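Cellulose-binding protein (Saccharophagus degradans, PDB 2YHG) probably binds polysaccharide and may hydrolyse glycosidic bonds, this fragment combining a nucleoside hydrolase-like domain with a small C-terminal beta domain. Local coordinates at residues D411-L416 with Y429-I434; S388-N393 with N400-S405; L359-S364 with L372-S377; R144-T149 with S178-Y183. One frame throughout, in Å; residues are numbered along the deposited sequence. Where two conformers were deposited one is given.

In the fold
Read from the N terminus, the four contacts close one after another; none nests within or crosses another. Interaction 4 comes first, joining neighbouring strands of the six-stranded parallel sheet in the nucleoside hydrolase-like domain through a largely helical connection of 28 residues. The other three lie in the C-terminal beta domain. Interaction 3 closes a seven-residue loop between strands of two different sheets, interaction 2 a short hairpin at the surface, and interaction 1 the long hairpin that ends the chain. These last three touch: Leu416 packs on Trp376, Val401 on Leu359, and Ile412 on Val389 and Pro404. Interaction 4 stands apart, its centre about 24 Å from that of interaction 1.

Interaction 1 of 4, residues D411-L416 with Y429-I434; sequences DIHILL and YRRVVI
Arg431 NH1 donates to two acceptors: His413 ND1, 3.0 Å away across the hairpin, and the carbonyl oxygen of Met264, while NE bonds Leu256 O. NH1 lies in the ring plane and so meets the imidazole at its edge; the ring and guanidinium planes stand 80° apart. The Arg431 chain is extended as far as CD, then bends at chi3 (-57°), which turns this nitrogen back toward the ring. At the other side of the imidazole, His413 NE2 donates to Asp411 OD2 at 2.9 Å; it stays in the ring plane but reaches the oxygen from above the carboxylate plane. Val433 CG2 lies over one face, 3.7 Å from the His413 ring centroid and 8° off its normal, a CH-pi contact.

Between the backbones, strands 411-420 and 427-436, the central pair of the C-terminal domain's four-stranded mixed sheet, form a regular antiparallel ladder, in which Val432 N to Ile414 O, at 2.8 Å, is nearly straight. The face bearing Ile412, Ile414 and Ile434 is mainly apolar, Ile414 CG1 meeting Ile434 CD1 at 4.1 Å, although Arg430 also starts from it. Asp383, a magnesium ligand, accepts from the backbone N of His413.

With ND1 accepting and NE2 donating, the two edge bonds fix the rotation of the imidazole and are consistent with a proton on NE2; the aspartate and arginine probably polarise the ring.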
loop_
_atom_site.group_PDB
_atom_site.type_symbol
_atom_site.label_atom_id
_atom_site.label_comp_id
_atom_site.label_asym_id
_atom_site.label_seq_id
_atom_site.Cartn_x
_atom_site.Cartn_y
_atom_site.Cartn_z
ATOM N N ASP A 411 2.492 21.435 12.139
ATOM C CA ASP A 411 3.413 20.319 12.258
ATOM C C ASP A 411 4.482 20.392 11.201
ATOM O O ASP A 411 4.351 21.087 10.154
ATOM C CB ASP A 411 2.728 18.932 12.350
ATOM C CG ASP A 411 2.092 18.420 11.093
ATOM O OD1 ASP A 411 2.039 19.085 10.049
ATOM O OD2 ASP A 411 1.696 17.226 11.116
ATOM N N ILE A 412 5.570 19.685 11.475
ATOM C CA ILE A 412 6.757 19.636 10.635
ATOM C C ILE A 412 7.134 18.162 10.514
ATOM O O ILE A 412 7.327 17.488 11.536
ATOM C CB ILE A 412 7.905 20.440 11.248
ATOM C CG1 ILE A 412 7.597 21.942 11.206
ATOM C CG2 ILE A 412 9.232 20.145 10.566
ATOM C CD1 ILE A 412 8.535 22.819 12.011
ATOM N N HIS A 413 7.205 17.659 9.295
ATOM C CA HIS A 413 7.553 16.266 9.052
ATOM C C HIS A 413 9.000 16.169 8.622
ATOM O O HIS A 413 9.410 16.743 7.594
ATOM C CB HIS A 413 6.649 15.653 7.981
ATOM C CG HIS A 413 5.238 15.465 8.406
ATOM N ND1 HIS A 413 4.416 14.532 7.813
ATOM C CD2 HIS A 413 4.491 16.125 9.323
ATOM C CE1 HIS A 413 3.214 14.651 8.359
ATOM N NE2 HIS A 413 3.226 15.615 9.273
ATOM N N ILE A 414 9.790 15.433 9.401
ATOM C CA ILE A 414 11.186 15.174 9.118
ATOM C C ILE A 414 11.345 13.713 8.800
ATOM O O ILE A 414 10.879 12.873 9.562
ATOM C CB ILE A 414 12.077 15.570 10.303
ATOM C CG1 ILE A 414 11.838 17.027 10.733
ATOM C CG2 ILE A 414 13.526 15.282 9.973
ATOM C CD1 ILE A 414 12.196 18.063 9.684
ATOM N N LEU A 415 11.972 13.380 7.682
ATOM C CA LEU A 415 12.173 12.009 7.286
ATOM C C LEU A 415 13.622 11.576 7.348
ATOM O O LEU A 415 14.495 12.204 6.733
ATOM C CB LEU A 415 11.653 11.796 5.874
ATOM C CG LEU A 415 11.733 10.369 5.355
ATOM C CD1 LEU A 415 10.884 9.411 6.184
ATOM C CD2 LEU A 415 11.351 10.313 3.858
ATOM N N LEU A 416 13.881 10.479 8.054
ATOM C CA LEU A 416 15.144 9.761 7.922
ATOM C C LEU A 416 14.976 8.735 6.807
ATOM O O LEU A 416 14.089 7.883 6.865
ATOM C CB LEU A 416 15.477 9.007 9.202
ATOM C CG LEU A 416 16.692 8.080 9.105
ATOM C CD1 LEU A 416 17.980 8.847 8.880
ATOM C CD2 LEU A 416 16.738 7.155 10.335
ATOM N N TYR A 429 13.038 3.664 6.447
ATOM C CA TYR A 429 12.529 5.000 6.734
ATOM C C TYR A 429 12.107 5.138 8.170
ATOM O O TYR A 429 11.526 4.227 8.748
ATOM C CB TYR A 429 11.288 5.269 5.870
ATOM C CG TYR A 429 11.520 5.105 4.392
ATOM C CD1 TYR A 429 12.187 6.056 3.663
ATOM C CD2 TYR A 429 11.127 3.940 3.727
ATOM C CE1 TYR A 429 12.413 5.878 2.308
ATOM C CE2 TYR A 429 11.309 3.775 2.377
ATOM C CZ TYR A 429 11.949 4.749 1.677
ATOM O OH TYR A 429 12.094 4.589 0.306
ATOM N N ARG A 430 12.254 6.359 8.697
ATOM C CA ARG A 430 11.533 6.782 9.886
ATOM C C ARG A 430 11.102 8.231 9.732
ATOM O O ARG A 430 11.944 9.121 9.660
ATOM C CB ARG A 430 12.356 6.645 11.163
ATOM C CG ARG A 430 11.607 7.132 12.407
ATOM C CD ARG A 430 10.515 6.148 12.820
ATOM N NE ARG A 430 11.103 4.849 13.168
ATOM C CZ ARG A 430 11.856 4.623 14.249
ATOM N NH1 ARG A 430 11.880 5.486 15.247
ATOM N NH2 ARG A 430 12.515 3.485 14.392
ATOM N N ARG A 431 9.804 8.473 9.697
ATOM C CA ARG A 431 9.257 9.796 9.770
ATOM C C ARG A 431 9.082 10.223 11.205
ATOM O O ARG A 431 8.567 9.485 12.026
ATOM C CB ARG A 431 7.913 9.873 9.027
ATOM C CG ARG A 431 7.396 11.313 8.904
ATOM C CD ARG A 431 5.993 11.384 8.319
ATOM N NE ARG A 431 5.953 10.740 7.012
ATOM C CZ ARG A 431 5.453 11.230 5.882
ATOM N NH1 ARG A 431 4.982 12.451 5.791
ATOM N NH2 ARG A 431 5.425 10.431 4.834
ATOM N N VAL A 432 9.517 11.448 11.483
ATOM C CA VAL A 432 9.320 12.125 12.747
ATOM C C VAL A 432 8.386 13.301 12.500
ATOM O O VAL A 432 8.735 14.242 11.782
ATOM C CB VAL A 432 10.637 12.606 13.356
ATOM C CG1 VAL A 432 10.381 13.170 14.744
ATOM C CG2 VAL A 432 11.641 11.453 13.444
ATOM N N VAL A 433 7.183 13.230 13.042
ATOM C CA VAL A 433 6.204 14.306 12.941
ATOM C C VAL A 433 6.323 15.129 14.208
ATOM O O VAL A 433 6.077 14.643 15.322
ATOM C CB VAL A 433 4.778 13.750 12.783
ATOM C CG1 VAL A 433 3.763 14.877 12.886
ATOM C CG2 VAL A 433 4.652 13.005 11.459
ATOM N N ILE A 434 6.689 16.396 14.058
ATOM C CA ILE A 434 6.896 17.310 15.169
ATOM C C ILE A 434 5.739 18.298 15.196
ATOM O O ILE A 434 5.580 19.107 14.291
ATOM C CB ILE A 434 8.238 18.046 15.069
ATOM C CG1 ILE A 434 9.397 17.040 14.912
ATOM C CG2 ILE A 434 8.421 18.923 16.291
ATOM C CD1 ILE A 434 10.786 17.661 14.682
#

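Interaction 2 of 4, residues S388-N393 with N400-S405; sequences SVSISN and NVQIPS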
loop_
_atom_site.group_PDB
_atom_site.type_symbol
_atom_site.label_atom_id
_atom_site.label_comp_id
_atom_site.label_asym_id
_atom_site.label_seq_id
_atom_site.Cartn_x
_atom_site.Cartn_y
_atom_site.Cartn_z
ATOM N N SER A 388 10.125 26.919 5.247
ATOM C CA SER A 388 11.273 26.036 5.139
ATOM C C SER A 388 11.810 25.731 6.542
ATOM O O SER A 388 11.593 26.492 7.494
ATOM C CB SER A 388 12.370 26.654 4.275
ATOM O OG SER A 388 12.814 27.869 4.839
ATOM N N VAL A 389 12.481 24.584 6.638
ATOM C CA VAL A 389 12.990 24.091 7.898
ATOM C C VAL A 389 14.408 23.632 7.690
ATOM O O VAL A 389 14.656 22.733 6.894
ATOM C CB VAL A 389 12.121 22.926 8.449
ATOM C CG1 VAL A 389 12.754 22.327 9.726
ATOM C CG2 VAL A 389 10.710 23.382 8.709
ATOM N N SER A 390 15.334 24.227 8.428
ATOM C CA SER A 390 16.736 23.861 8.361
ATOM C C SER A 390 17.064 22.642 9.215
ATOM O O SER A 390 16.632 22.538 10.372
ATOM C CB SER A 390 17.583 25.048 8.814
ATOM O OG SER A 390 17.328 26.166 8.008
ATOM N N ILE A 391 17.851 21.748 8.637
ATOM C CA ILE A 391 18.358 20.579 9.330
ATOM C C ILE A 391 19.869 20.593 9.237
ATOM O O ILE A 391 20.422 20.534 8.149
ATOM C CB ILE A 391 17.827 19.246 8.711
ATOM C CG1 ILE A 391 16.307 19.247 8.602
ATOM C CG2 ILE A 391 18.365 18.058 9.509
ATOM C CD1 ILE A 391 15.770 18.071 7.812
ATOM N N SER A 392 20.535 20.698 10.378
ATOM C CA SER A 392 21.976 20.605 10.424
ATOM C C SER A 392 22.445 19.148 10.437
ATOM O O SER A 392 21.763 18.297 11.005
ATOM C CB SER A 392 22.493 21.348 11.647
ATOM O OG SER A 392 22.048 22.711 11.661
ATOM N N ASN A 393 23.612 18.900 9.848
ATOM C CA ASN A 393 24.218 17.563 9.698
ATOM C C ASN A 393 23.200 16.577 9.153
ATOM O O ASN A 393 23.108 15.438 9.573
ATOM C CB ASN A 393 24.859 17.064 10.989
ATOM C CG ASN A 393 25.893 18.031 11.517
ATOM O OD1 ASN A 393 25.555 18.793 12.404
ATOM N ND2 ASN A 393 27.019 18.204 10.782
ATOM N N ASN A 400 20.167 17.850 13.575
ATOM C CA ASN A 400 19.485 18.809 14.458
ATOM C C ASN A 400 18.555 19.651 13.639
ATOM O O ASN A 400 18.959 20.279 12.668
ATOM C CB ASN A 400 20.433 19.724 15.264
ATOM C CG ASN A 400 21.102 19.009 16.364
ATOM O OD1 ASN A 400 20.564 18.855 17.457
ATOM N ND2 ASN A 400 22.276 18.462 16.068
ATOM N N VAL A 401 17.290 19.651 14.032
ATOM C CA VAL A 401 16.235 20.363 13.336
ATOM C C VAL A 401 15.946 21.667 14.041
ATOM O O VAL A 401 15.645 21.689 15.231
ATOM C CB VAL A 401 14.955 19.499 13.287
ATOM C CG1 VAL A 401 13.878 20.243 12.514
ATOM C CG2 VAL A 401 15.228 18.150 12.692
ATOM N N GLN A 402 16.004 22.770 13.301
ATOM C CA GLN A 402 15.639 24.064 13.836
ATOM C C GLN A 402 14.152 24.287 13.632
ATOM O O GLN A 402 13.706 24.433 12.492
ATOM C CB GLN A 402 16.464 25.142 13.140
ATOM C CG GLN A 402 17.890 25.125 13.567
ATOM C CD GLN A 402 18.644 26.325 13.065
ATOM O OE1 GLN A 402 19.069 26.340 11.922
ATOM N NE2 GLN A 402 18.663 27.399 13.850
ATOM N N ILE A 403 13.389 24.321 14.708
ATOM C CA ILE A 403 11.950 24.552 14.626
ATOM C C ILE A 403 11.728 26.051 14.555
ATOM O O ILE A 403 12.069 26.785 15.479
ATOM C CB ILE A 403 11.234 24.000 15.857
ATOM C CG1 ILE A 403 11.570 22.544 16.116
ATOM C CG2 ILE A 403 9.730 24.249 15.739
ATOM C CD1 ILE A 403 11.188 21.599 15.002
ATOM N N PRO A 404 11.175 26.566 13.447
ATOM C CA PRO A 404 11.044 28.031 13.328
ATOM C C PRO A 404 10.230 28.628 14.453
ATOM O O PRO A 404 9.241 28.073 14.905
ATOM C CB PRO A 404 10.371 28.206 11.963
ATOM C CG PRO A 404 10.871 27.005 11.183
ATOM C CD PRO A 404 10.787 25.882 12.198
ATOM N N SER A 405 10.566 29.884 14.796
ATOM C CA SER A 405 9.800 30.624 15.763
ATOM C C SER A 405 8.367 30.871 15.357
ATOM O O SER A 405 7.509 31.005 16.209
ATOM C CB SER A 405 10.480 31.958 16.055
ATOM O OG SER A 405 11.737 31.763 16.667
HETATM O O HOH W 1 14.353 26.102 10.393
#
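Val389 meets Val401 and Gln402 where a short surface beta hairpin, strands 391-392 and 398-402, begins to open out. From Val389 CB the side chain forks. CG1, held anti to the backbone N (chi1 175°), crosses to the partner segment and rests 3.7 Å from Val401 CG1 and 3.6 Å from the carbonyl oxygen of Gln402. CG2 turns the other way along the chain and reaches Pro404 CD at 4.3 Å, a looser contact. The same methyl also packs on Ile412 of the neighbouring sheet, so CG1 ties the two arms of the hairpin together while CG2 reaches beyond it.

Further along, Ile391 and Val401 form a non-hydrogen-bonded antiparallel pair whose side chains share this inward face, with Ile414 and Trp376 packed against Ile391. Ser392 and Asn400 form the hydrogen-bonded pair toward the turn: Ser392 N donates to Asn400 O at 2.8 Å, within the carbonyl plane, and Asn400 N returns a longer bond to Ser392 O. On the outer face the extended Gln402 chain runs beside Ser390, its OE1 near Ser390 CB. Strand 391-392 is outermost in its three-stranded antiparallel sheet, and strand 356-360, with Val357 and Leu359, flanks Val401 on the other side.

The ladder parts at Ser390 and Gln402, whose CA atoms are 5.6 Å apart. Gln402 N still donates to Ser390 O, but the return link runs through a water, which accepts from Ser390 N at 2.9 Å and donates to Gln402 O at 2.8 Å.

Interaction 3 of 4, residues L359-S364 with L372-S377; sequences LDASGS and LNYSWS. With EDO (1,2-ethanediol), chain K.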
loop_
_atom_site.group_PDB
_atom_site.type_symbol
_atom_site.label_atom_id
_atom_site.label_comp_id
_atom_site.label_asym_id
_atom_site.label_seq_id
_atom_site.Cartn_x
_atom_site.Cartn_y
_atom_site.Cartn_z
ATOM N N LEU A 359 17.849 14.793 16.435
ATOM C CA LEU A 359 17.328 13.506 15.964
ATOM C C LEU A 359 18.530 12.646 15.605
ATOM O O LEU A 359 19.277 12.965 14.699
ATOM C CB LEU A 359 16.408 13.683 14.756
ATOM C CG LEU A 359 15.136 14.512 14.970
ATOM C CD1 LEU A 359 14.407 14.720 13.634
ATOM C CD2 LEU A 359 14.222 13.926 16.016
ATOM N N ASP A 360 18.725 11.595 16.380
ATOM C CA ASP A 360 19.938 10.805 16.312
ATOM C C ASP A 360 19.597 9.380 15.903
ATOM O O ASP A 360 18.918 8.686 16.642
ATOM C CB ASP A 360 20.611 10.819 17.699
ATOM C CG ASP A 360 21.950 10.178 17.715
ATOM O OD1 ASP A 360 22.381 9.599 16.697
ATOM O OD2 ASP A 360 22.575 10.257 18.795
ATOM N N ALA A 361 20.049 8.997 14.711
ATOM C CA ALA A 361 19.796 7.675 14.175
ATOM C C ALA A 361 20.922 6.691 14.467
ATOM O O ALA A 361 20.913 5.572 13.916
ATOM C CB ALA A 361 19.544 7.762 12.666
ATOM N N SER A 362 21.871 7.047 15.318
ATOM C CA SER A 362 22.848 6.051 15.796
ATOM C C SER A 362 22.104 4.809 16.417
ATOM O O SER A 362 21.182 4.862 17.129
ATOM C CB SER A 362 23.781 6.743 16.836
ATOM O OG SER A 362 24.367 7.861 16.275
ATOM N N GLY A 363 22.620 3.595 16.378
ATOM C CA GLY A 363 21.625 2.656 16.882
ATOM C C GLY A 363 21.060 1.795 15.758
ATOM O O GLY A 363 20.397 0.777 15.963
ATOM N N SER A 364 20.751 2.677 14.637
ATOM C CA SER A 364 20.319 2.009 13.421
ATOM C C SER A 364 21.343 0.920 13.113
ATOM O O SER A 364 22.507 1.031 13.476
ATOM C CB SER A 364 20.229 2.996 12.265
ATOM O OG SER A 364 19.246 4.011 12.462
ATOM N N LEU A 372 25.967 1.973 6.436
ATOM C CA LEU A 372 24.751 2.759 6.355
ATOM C C LEU A 372 25.064 4.178 5.915
ATOM O O LEU A 372 26.015 4.809 6.408
ATOM C CB LEU A 372 24.021 2.789 7.695
ATOM C CG LEU A 372 23.516 1.461 8.221
ATOM C CD1 LEU A 372 22.962 1.631 9.621
ATOM C CD2 LEU A 372 22.500 0.842 7.265
ATOM N N ASN A 373 24.136 4.724 5.148
ATOM C CA ASN A 373 24.083 6.123 4.755
ATOM C C ASN A 373 22.815 6.710 5.352
ATOM O O ASN A 373 21.746 6.089 5.277
ATOM C CB ASN A 373 24.064 6.215 3.219
ATOM C CG ASN A 373 23.953 7.633 2.714
ATOM O OD1 ASN A 373 22.842 8.180 2.619
ATOM N ND2 ASN A 373 25.100 8.295 2.544
ATOM N N TYR A 374 22.933 7.896 5.956
ATOM C CA TYR A 374 21.850 8.545 6.624
ATOM C C TYR A 374 21.526 9.790 5.841
ATOM O O TYR A 374 22.423 10.585 5.536
ATOM C CB TYR A 374 22.271 8.928 8.053
ATOM C CG TYR A 374 22.772 7.781 8.882
ATOM C CD1 TYR A 374 24.095 7.373 8.806
ATOM C CD2 TYR A 374 21.951 7.139 9.794
ATOM C CE1 TYR A 374 24.554 6.282 9.560
ATOM C CE2 TYR A 374 22.401 6.077 10.533
ATOM C CZ TYR A 374 23.685 5.633 10.420
ATOM O OH TYR A 374 24.123 4.616 11.250
ATOM N N SER A 375 20.229 10.014 5.582
ATOM C CA SER A 375 19.794 11.229 4.925
ATOM C C SER A 375 18.515 11.762 5.582
ATOM O O SER A 375 17.482 11.099 5.539
ATOM C CB SER A 375 19.555 10.951 3.455
ATOM O OG SER A 375 19.220 12.130 2.756
ATOM N N TRP A 376 18.592 12.975 6.132
ATOM C CA TRP A 376 17.460 13.616 6.776
ATOM C C TRP A 376 16.883 14.663 5.857
ATOM O O TRP A 376 17.642 15.487 5.326
ATOM C CB TRP A 376 17.895 14.278 8.080
ATOM C CG TRP A 376 18.444 13.313 9.081
ATOM C CD1 TRP A 376 19.763 12.968 9.266
ATOM C CD2 TRP A 376 17.711 12.659 10.106
ATOM N NE1 TRP A 376 19.881 12.160 10.339
ATOM C CE2 TRP A 376 18.642 11.940 10.874
ATOM C CE3 TRP A 376 16.358 12.585 10.427
ATOM C CZ2 TRP A 376 18.264 11.185 11.969
ATOM C CZ3 TRP A 376 15.980 11.834 11.512
ATOM C CH2 TRP A 376 16.924 11.137 12.271
ATOM N N SER A 377 15.560 14.707 5.736
ATOM C CA SER A 377 14.920 15.672 4.887
ATOM C C SER A 377 13.661 16.239 5.515
ATOM O O SER A 377 13.037 15.619 6.376
ATOM C CB SER A 377 14.590 15.042 3.523
ATOM O OG SER A 377 13.697 13.974 3.693
HETATM C C1 EDO K . 12.028 12.654 1.093
HETATM O O1 EDO K . 12.507 13.237 -0.124
HETATM C C2 EDO K . 10.872 13.424 1.712
HETATM O O2 EDO K . 11.325 14.697 2.149
HETATM O O HOH W 2 24.080 3.246 13.708
#
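Trp376 and Tyr374 rise from the same side of strand 372-378 and point across to residues 359-364. Both have CG beside the backbone N (chi1 -61° and -56°), which sends the two rings across in the same sense. The six-membered ring of Trp376 meets Leu359 obliquely: its CH2 lies 3.6 Å from Leu359 CB and its CZ2 3.4 Å from Leu359 O. Ala361 CB fits between the two aromatic groups, 3.7 Å from Trp376 CZ2 and 3.8 Å from Tyr374 CD2. At the edge of the tyrosine, near its plane, Ser364 CB approaches CE2, while a water links Tyr374 OH (2.8 Å) to Ser364 O (2.7 Å).

The loop holds its own shape. Asp360 OD1 accepts from Ser362 N, an Asx turn, and also from Ser362 OG; Ala361 O accepts from both Ser364 N and OG. The indole NE1 donates to Ser396 O.

No strand pairing joins the segments; side chains of strand 372-378 pack on side chains and carbonyls of residues 359-364. Strand 356-360 belongs to the three-stranded sheet and strand 372-378 to the edge of the four-stranded one, two facing layers consistent with a beta sandwich, with Leu416 of strand 411-420 touching both Ala361 and Trp376.

Interaction 4 of 4, residues R144-T149 with S178-Y183; sequences RPVWAT and SKLRVY
Pro145 and Trp147 pack against one side chain, Arg181, where two adjacent parallel strands of a beta-alpha-beta crossover run side by side in the six-stranded parallel sheet of the nucleoside hydrolase-like domain, their segment axes 31° apart. This is the tight part of the contact. Arg181 CB sits over the Trp147 six-membered ring, 3.3 Å from its centroid and close to the ring normal, a CH-pi contact. The chain then bends at chi2 (97°) and carries the guanidinium back over the proline: Pro145 CB lies over its centre, 3.4 Å from Arg181 CZ. Arg181 NH1 donates to Ser178 O at 2.9 Å and to Leu180 O at 3.0 Å, approaching each from above the carbonyl plane, and NE bonds Ser260 OG. These bonds fix the flat group against the proline.

At this same end the side chains of Lys179 and Ser178 lead away from the partner strand, the serine exposed, although their carbonyls are engaged. On the opposite sheet face, contacts are light: Ala148 CB meets Leu180 CD1 at 4.1 Å, and helix 155-167, part of the crossover, covers them through Ile157 and Val161. At the far end Thr149 OG1 bonds His33 ND1, and the Thr149 side chain lies beside that of Trp151, a calcium ligand. Of the four backbone bonds only the last is long: Tyr183 N to Ala148 O, 3.2 Å.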
loop_
_atom_site.group_PDB
_atom_site.type_symbol
_atom_site.label_atom_id
_atom_site.label_comp_id
_atom_site.label_asym_id
_atom_site.label_seq_id
_atom_site.Cartn_x
_atom_site.Cartn_y
_atom_site.Cartn_z
ATOM N N ARG A 144 -6.747 -2.574 14.604
ATOM C CA ARG A 144 -6.252 -2.004 13.389
ATOM C C ARG A 144 -7.378 -1.961 12.347
ATOM O O ARG A 144 -8.111 -2.931 12.183
ATOM C CB ARG A 144 -5.123 -2.856 12.849
ATOM C CG ARG A 144 -3.843 -2.828 13.708
ATOM C CD ARG A 144 -2.827 -3.785 13.151
ATOM N NE ARG A 144 -3.315 -5.159 13.137
ATOM C CZ ARG A 144 -2.743 -6.137 12.456
ATOM N NH1 ARG A 144 -1.657 -5.890 11.732
ATOM N NH2 ARG A 144 -3.250 -7.352 12.493
ATOM N N PRO A 145 -7.456 -0.891 11.578
ATOM C CA PRO A 145 -8.409 -0.846 10.485
ATOM C C PRO A 145 -8.003 -1.817 9.384
ATOM O O PRO A 145 -6.879 -2.304 9.351
ATOM C CB PRO A 145 -8.320 0.602 10.022
ATOM C CG PRO A 145 -7.030 1.106 10.497
ATOM C CD PRO A 145 -6.661 0.336 11.697
ATOM N N VAL A 146 -8.924 -2.058 8.470
ATOM C CA VAL A 146 -8.551 -2.854 7.346
ATOM C C VAL A 146 -8.827 -2.169 6.034
ATOM O O VAL A 146 -9.809 -1.437 5.832
ATOM C CB VAL A 146 -9.172 -4.223 7.433
ATOM C CG1 VAL A 146 -10.648 -4.092 7.471
ATOM C CG2 VAL A 146 -8.693 -5.138 6.317
ATOM N N TRP A 147 -7.820 -2.297 5.175
ATOM C CA TRP A 147 -7.875 -1.785 3.827
ATOM C C TRP A 147 -8.469 -2.829 2.918
ATOM O O TRP A 147 -8.087 -4.001 2.961
ATOM C CB TRP A 147 -6.497 -1.430 3.311
ATOM C CG TRP A 147 -5.946 -0.225 3.960
ATOM C CD1 TRP A 147 -5.362 -0.145 5.201
ATOM C CD2 TRP A 147 -6.042 1.115 3.482
ATOM N NE1 TRP A 147 -5.116 1.157 5.520
ATOM C CE2 TRP A 147 -5.518 1.955 4.489
ATOM C CE3 TRP A 147 -6.547 1.695 2.317
ATOM C CZ2 TRP A 147 -5.504 3.336 4.355
ATOM C CZ3 TRP A 147 -6.506 3.057 2.172
ATOM C CH2 TRP A 147 -5.994 3.873 3.208
ATOM N N ALA A 148 -9.380 -2.391 2.055
ATOM C CA ALA A 148 -9.847 -3.202 0.935
ATOM C C ALA A 148 -9.542 -2.440 -0.335
ATOM O O ALA A 148 -9.813 -1.250 -0.413
ATOM C CB ALA A 148 -11.326 -3.564 1.058
ATOM N N THR A 149 -8.976 -3.118 -1.323
ATOM C CA THR A 149 -8.499 -2.448 -2.505
ATOM C C THR A 149 -9.253 -2.901 -3.743
ATOM O O THR A 149 -9.797 -4.019 -3.818
ATOM C CB THR A 149 -7.007 -2.616 -2.692
ATOM O OG1 THR A 149 -6.778 -3.950 -3.150
ATOM C CG2 THR A 149 -6.235 -2.333 -1.393
ATOM N N SER A 178 -16.191 2.985 9.907
ATOM C CA SER A 178 -15.068 3.620 10.565
ATOM C C SER A 178 -13.807 2.768 10.588
ATOM O O SER A 178 -12.703 3.291 10.744
ATOM C CB SER A 178 -15.437 4.010 11.996
ATOM O OG SER A 178 -15.445 2.917 12.887
ATOM N N LYS A 179 -13.978 1.447 10.455
ATOM C CA LYS A 179 -12.874 0.519 10.510
ATOM C C LYS A 179 -12.343 0.090 9.133
ATOM O O LYS A 179 -11.367 -0.624 9.061
ATOM C CB LYS A 179 -13.308 -0.719 11.273
ATOM C CG LYS A 179 -13.577 -0.436 12.728
ATOM C CD LYS A 179 -14.051 -1.621 13.510
ATOM C CE LYS A 179 -15.376 -2.122 12.987
ATOM N NZ LYS A 179 -15.982 -3.146 13.882
ATOM N N LEU A 180 -12.968 0.578 8.072
ATOM C CA LEU A 180 -12.626 0.243 6.686
ATOM C C LEU A 180 -11.892 1.424 6.049
ATOM O O LEU A 180 -12.117 2.575 6.415
ATOM C CB LEU A 180 -13.918 -0.063 5.941
ATOM C CG LEU A 180 -13.822 -0.576 4.500
ATOM C CD1 LEU A 180 -13.036 -1.860 4.387
ATOM C CD2 LEU A 180 -15.226 -0.715 3.950
ATOM N N ARG A 181 -11.066 1.124 5.042
ATOM C CA ARG A 181 -10.514 2.120 4.133
ATOM C C ARG A 181 -10.490 1.488 2.756
ATOM O O ARG A 181 -10.300 0.270 2.655
ATOM C CB ARG A 181 -9.116 2.585 4.475
ATOM C CG ARG A 181 -9.005 3.443 5.735
ATOM C CD ARG A 181 -8.590 2.566 6.885
ATOM N NE ARG A 181 -8.360 3.395 8.108
ATOM C CZ ARG A 181 -9.307 3.733 8.980
ATOM N NH1 ARG A 181 -10.556 3.362 8.822
ATOM N NH2 ARG A 181 -8.938 4.293 10.112
ATOM N N VAL A 182 -10.693 2.291 1.721
ATOM C CA VAL A 182 -10.654 1.788 0.358
ATOM C C VAL A 182 -9.559 2.490 -0.424
ATOM O O VAL A 182 -9.463 3.722 -0.424
ATOM C CB VAL A 182 -12.022 1.981 -0.347
ATOM C CG1 VAL A 182 -11.952 1.566 -1.823
ATOM C CG2 VAL A 182 -13.111 1.177 0.381
ATOM N N TYR A 183 -8.770 1.679 -1.147
ATOM C CA TYR A 183 -7.804 2.193 -2.131
ATOM C C TYR A 183 -8.230 1.626 -3.482
ATOM O O TYR A 183 -8.094 0.438 -3.738
ATOM C CB TYR A 183 -6.363 1.782 -1.767
ATOM C CG TYR A 183 -5.299 2.549 -2.506
ATOM C CD1 TYR A 183 -5.183 2.487 -3.889
ATOM C CD2 TYR A 183 -4.366 3.312 -1.833
ATOM C CE1 TYR A 183 -4.160 3.137 -4.544
ATOM C CE2 TYR A 183 -3.327 3.989 -2.500
ATOM C CZ TYR A 183 -3.241 3.888 -3.867
ATOM O OH TYR A 183 -2.241 4.492 -4.606
#